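Local coordinates for flavoprotein (Thermotoga maritima, PDB 5V8S), which probably transfers electrons as an oxidoreductase, pairing a metallo-beta-lactamase-like domain that holds a di-iron centre with a flavodoxin-like domain expected to bind FMN, at residues A[193-196]-A[197-200]; A[247-250]-A[251-255]. The protein carries 1 engineered substitution. All blocks are in the same frame, centred on the assembly; numbering follows the deposited sequence.

Overall arrangement
Interaction 1 (193-200) comes first along the chain and starts helix 196-214. Interaction 2 (247-255) follows and starts helix 248-260. Their centres are about 13 Å apart, on the same side of the chain's centre. Both belong to the part of the chain that carries the metallo-beta-lactamase-like fold and the di-iron site. The two helix starts touch directly. Glu196 OE1 forms a salt bridge with Arg250 NH1 at 2.8 Å, and Asp193 OD2 probably accepts a hydrogen bond from Asp247 N. Val199 also packs on the guanidinium carbon of Arg250. Two helices distant in sequence are thus tied together at their N-terminal ends.

Interaction 1 of 2, residues A[193-196]-A[197-200]; sequences DSNE and SVVE
Asn195 turns its side-chain oxygen over the first turn of helix 196-214 and caps it. It is the N-cap residue. CG lies anti to its backbone N (chi1 -176°), which brings OD1 to the N-H groups of the first turn. Val198 N gives OD1 a bond of 3.1 Å, with the donor tilted 34° from the amide carbonyl plane. Ser197 OG donates to the same oxygen at 2.9 Å and lies nearer that plane. A third bond, from Ser197 N, is weak. OD1 is therefore gripped by a backbone N-H and a hydroxyl together, which should hold the amide in one rotation. The side chains of Asn195 and Val198 cross at about a right angle, and Val198 CG2 rests 3.7 Å from Asn195 CG. The backbone starts its regular bonding here too: Val199 N donates to Asn195 O, and Glu200 N to Glu196 O.

One helix turn apart, Glu196 and Glu200 bring their acid groups together on the outer side. The Glu196 chain bends at chi2, while Glu200 runs extended beyond CG. The carboxylate planes are 65° apart. OE2 of Glu196 lies 2.6 Å from OE2 of Glu200, so one of the two acids probably holds a proton. Both carboxylate oxygens of Glu196 lie against the guanidinium of Arg250. This would favour negative charge on Glu196, so Glu200 may be the one that holds the proton.

Asp193 is buried just ahead of the cap. Its OD1 accepts from Lys245 N and Lys246 N, linking this loop to the residues that lead into helix 248-260. Its CB meets Val199 CG2 at 3.9 Å.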
loop_
_atom_site.group_PDB
_atom_site.type_symbol
_atom_site.label_atom_id
_atom_site.label_comp_id
_atom_site.label_asym_id
_atom_site.label_seq_id
_atom_site.Cartn_x
_atom_site.Cartn_y
_atom_site.Cartn_z
ATOM N N ASP A 193 28.505 -16.704 10.947
ATOM C CA ASP A 193 27.535 -17.469 11.726
ATOM C C ASP A 193 28.119 -18.056 13.010
ATOM O O ASP A 193 27.678 -19.124 13.441
ATOM C CB ASP A 193 26.909 -18.571 10.863
ATOM C CG ASP A 193 27.920 -19.627 10.394
ATOM O OD1 ASP A 193 29.111 -19.293 10.238
ATOM O OD2 ASP A 193 27.513 -20.797 10.169
ATOM N N SER A 194 29.096 -17.389 13.630
ATOM C CA SER A 194 29.816 -17.940 14.772
ATOM C C SER A 194 29.155 -17.653 16.117
ATOM O O SER A 194 29.553 -18.254 17.125
ATOM C CB SER A 194 31.262 -17.422 14.773
ATOM O OG SER A 194 31.305 -16.011 14.840
ATOM N N ASN A 195 28.172 -16.761 16.160
ATOM C CA ASN A 195 27.488 -16.388 17.396
ATOM C C ASN A 195 26.039 -16.864 17.306
ATOM O O ASN A 195 25.286 -16.416 16.430
ATOM C CB ASN A 195 27.567 -14.873 17.586
ATOM C CG ASN A 195 26.982 -14.411 18.887
ATOM O OD1 ASN A 195 25.807 -14.651 19.177
ATOM N ND2 ASN A 195 27.803 -13.741 19.694
ATOM N N GLU A 196 25.649 -17.769 18.206
ATOM C CA GLU A 196 24.338 -18.413 18.098
ATOM C C GLU A 196 23.194 -17.437 18.326
ATOM O O GLU A 196 22.135 -17.572 17.695
ATOM C CB GLU A 196 24.229 -19.570 19.093
ATOM C CG GLU A 196 22.821 -20.189 19.194
ATOM C CD GLU A 196 22.381 -20.861 17.903
ATOM O OE1 GLU A 196 23.243 -21.099 17.033
ATOM O OE2 GLU A 196 21.175 -21.157 17.760
ATOM N N SER A 197 23.363 -16.463 19.221
ATOM C CA SER A 197 22.273 -15.520 19.450
ATOM C C SER A 197 22.069 -14.621 18.239
ATOM O O SER A 197 20.928 -14.253 17.933
ATOM C CB SER A 197 22.518 -14.696 20.717
ATOM O OG SER A 197 23.473 -13.665 20.503
ATOM N N VAL A 198 23.150 -14.278 17.531
ATOM C CA VAL A 198 23.021 -13.533 16.281
ATOM C C VAL A 198 22.298 -14.375 15.236
ATOM O O VAL A 198 21.405 -13.891 14.536
ATOM C CB VAL A 198 24.404 -13.073 15.774
ATOM C CG1 VAL A 198 24.319 -12.493 14.350
ATOM C CG2 VAL A 198 25.026 -12.060 16.750
ATOM N N VAL A 199 22.679 -15.643 15.100
ATOM C CA VAL A 199 22.032 -16.493 14.103
ATOM C C VAL A 199 20.530 -16.569 14.356
ATOM O O VAL A 199 19.721 -16.453 13.427
ATOM C CB VAL A 199 22.683 -17.886 14.069
ATOM C CG1 VAL A 199 21.829 -18.853 13.262
ATOM C CG2 VAL A 199 24.084 -17.794 13.494
ATOM N N GLU A 200 20.132 -16.754 15.625
ATOM C CA GLU A 200 18.709 -16.893 15.933
ATOM C C GLU A 200 17.939 -15.618 15.632
ATOM O O GLU A 200 16.806 -15.681 15.145
ATOM C CB GLU A 200 18.515 -17.301 17.393
ATOM C CG GLU A 200 18.951 -18.733 17.643
ATOM C CD GLU A 200 18.876 -19.144 19.106
ATOM O OE1 GLU A 200 18.033 -18.589 19.836
ATOM O OE2 GLU A 200 19.662 -20.028 19.522
#

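Interaction 2 of 2, residues A[247-250]-A[251-255]; sequences DPQR and LLNHY
Leu251 and Leu252 close against the carbonyl of Pro248 on the packed side of this helix turn. Pro248 O accepts from Leu252 N at 3.1 Å, with the donor in the carbonyl plane. Leu251 N gives the same oxygen a second, weak bond. The leucine carbons crowd in as well: Leu251 CB is 3.5 Å from Pro248 O and Leu252 CG 3.6 Å. Leu252 CG lies beside its own backbone N (chi1 -65°), so the branch leans back along the helix toward Pro248. Pro248 and both leucines touch Leu236 of strand 235-238, and Leu251 also meets Trp244. This face therefore seats the helix on strand 235-238.

Residues 247-255 hold the N-cap and first turns of helix 248-260, in the metallo-beta-lactamase-like part of the protein. Asp247 is the N-cap, with OD1 accepting a long, weak bond from Arg250 N. Pro248 follows the N-cap, where its missing N-H costs no helix bond.

A separate flank faces helix 196-214. Here Arg250 runs extended from CG to NE and reaches that helix, where Glu196 is its salt-bridge partner. His254 NE2 bonds to Thr207 OG1 on the same helix.

The solvent side is held by polar groups instead. Gln249 and Asn253, one turn apart and both exposed, cross at about a right angle. The Gln249 chain bends at chi2 (55°) and carries NE2 to Asn253 OD1 at 3.1 Å. The N-H points nearly straight at the oxygen (170°), and OD1 lies in the amide plane of Gln249. The donor, however, stands above the carbonyl plane of Asn253. NE2 also lies 3.7 Å from Leu252 CB. Under this bridge Asn253 N donates to Gln249 O at 2.8 Å.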
loop_
_atom_site.group_PDB
_atom_site.type_symbol
_atom_site.label_atom_id
_atom_site.label_comp_id
_atom_site.label_asym_id
_atom_site.label_seq_id
_atom_site.Cartn_x
_atom_site.Cartn_y
_atom_site.Cartn_z
ATOM N N ASP A 247 28.247 -23.545 9.733
ATOM C CA ASP A 247 27.136 -24.471 9.512
ATOM C C ASP A 247 26.297 -23.992 8.330
ATOM O O ASP A 247 25.129 -23.623 8.484
ATOM C CB ASP A 247 26.292 -24.563 10.786
ATOM C CG ASP A 247 25.282 -25.695 10.768
ATOM O OD1 ASP A 247 25.228 -26.486 9.816
ATOM O OD2 ASP A 247 24.517 -25.785 11.744
ATOM N N PRO A 248 26.870 -23.978 7.118
ATOM C CA PRO A 248 26.061 -23.576 5.950
ATOM C C PRO A 248 24.844 -24.455 5.721
ATOM O O PRO A 248 23.861 -23.977 5.142
ATOM C CB PRO A 248 27.056 -23.665 4.774
ATOM C CG PRO A 248 28.070 -24.642 5.235
ATOM C CD PRO A 248 28.228 -24.392 6.711
ATOM N N GLN A 249 24.858 -25.723 6.148
ATOM C CA GLN A 249 23.693 -26.569 5.916
ATOM C C GLN A 249 22.491 -26.067 6.702
ATOM O O GLN A 249 21.347 -26.255 6.271
ATOM C CB GLN A 249 23.990 -28.031 6.267
ATOM C CG GLN A 249 22.970 -29.011 5.695
ATOM C CD GLN A 249 22.802 -28.890 4.177
ATOM O OE1 GLN A 249 23.781 -28.882 3.421
ATOM N NE2 GLN A 249 21.557 -28.808 3.730
ATOM N N ARG A 250 22.725 -25.402 7.833
ATOM C CA ARG A 250 21.608 -24.850 8.596
ATOM C C ARG A 250 20.863 -23.814 7.767
ATOM O O ARG A 250 19.627 -23.742 7.802
ATOM C CB ARG A 250 22.124 -24.214 9.886
ATOM C CG ARG A 250 21.042 -23.683 10.801
ATOM C CD ARG A 250 21.667 -23.150 12.084
ATOM N NE ARG A 250 20.691 -22.624 13.021
ATOM C CZ ARG A 250 20.998 -22.134 14.213
ATOM N NH1 ARG A 250 22.258 -22.117 14.627
ATOM N NH2 ARG A 250 20.039 -21.664 15.002
ATOM N N LEU A 251 21.606 -22.998 7.027
ATOM C CA LEU A 251 20.985 -21.995 6.179
ATOM C C LEU A 251 20.262 -22.647 5.008
ATOM O O LEU A 251 19.138 -22.252 4.669
ATOM C CB LEU A 251 22.044 -21.003 5.701
ATOM C CG LEU A 251 21.558 -20.003 4.653
ATOM C CD1 LEU A 251 20.631 -18.966 5.268
ATOM C CD2 LEU A 251 22.712 -19.339 3.975
ATOM N N LEU A 252 20.886 -23.643 4.370
ATOM C CA LEU A 252 20.212 -24.321 3.267
ATOM C C LEU A 252 18.930 -25.004 3.743
ATOM O O LEU A 252 17.900 -24.950 3.059
ATOM C CB LEU A 252 21.175 -25.290 2.571
ATOM C CG LEU A 252 22.354 -24.552 1.897
ATOM C CD1 LEU A 252 23.418 -25.530 1.372
ATOM C CD2 LEU A 252 21.910 -23.595 0.776
ATOM N N ASN A 253 18.968 -25.643 4.920
ATOM C CA ASN A 253 17.756 -26.267 5.449
ATOM C C ASN A 253 16.680 -25.223 5.712
ATOM O O ASN A 253 15.496 -25.493 5.514
ATOM C CB ASN A 253 18.044 -27.039 6.740
ATOM C CG ASN A 253 18.905 -28.255 6.530
ATOM O OD1 ASN A 253 18.999 -28.796 5.430
ATOM N ND2 ASN A 253 19.533 -28.697 7.596
ATOM N N HIS A 254 17.076 -24.035 6.181
ATOM C CA HIS A 254 16.103 -22.973 6.412
ATOM C C HIS A 254 15.461 -22.528 5.101
ATOM O O HIS A 254 14.239 -22.369 5.029
ATOM C CB HIS A 254 16.760 -21.788 7.121
ATOM C CG HIS A 254 15.800 -20.715 7.519
ATOM N ND1 HIS A 254 14.985 -20.832 8.620
ATOM C CD2 HIS A 254 15.507 -19.520 6.955
ATOM C CE1 HIS A 254 14.232 -19.750 8.723
ATOM N NE2 HIS A 254 14.536 -18.934 7.733
ATOM N N TYR A 255 16.271 -22.344 4.050
ATOM C CA TYR A 255 15.715 -21.976 2.745
ATOM C C TYR A 255 14.698 -23.016 2.289
ATOM O O TYR A 255 13.612 -22.678 1.824
ATOM C CB TYR A 255 16.845 -21.823 1.705
ATOM C CG TYR A 255 17.232 -20.392 1.463
ATOM C CD1 TYR A 255 17.870 -19.648 2.452
ATOM C CD2 TYR A 255 16.911 -19.766 0.270
ATOM C CE1 TYR A 255 18.185 -18.317 2.258
ATOM C CE2 TYR A 255 17.217 -18.439 0.066
ATOM C CZ TYR A 255 17.846 -17.713 1.052
ATOM O OH TYR A 255 18.121 -16.383 0.811
#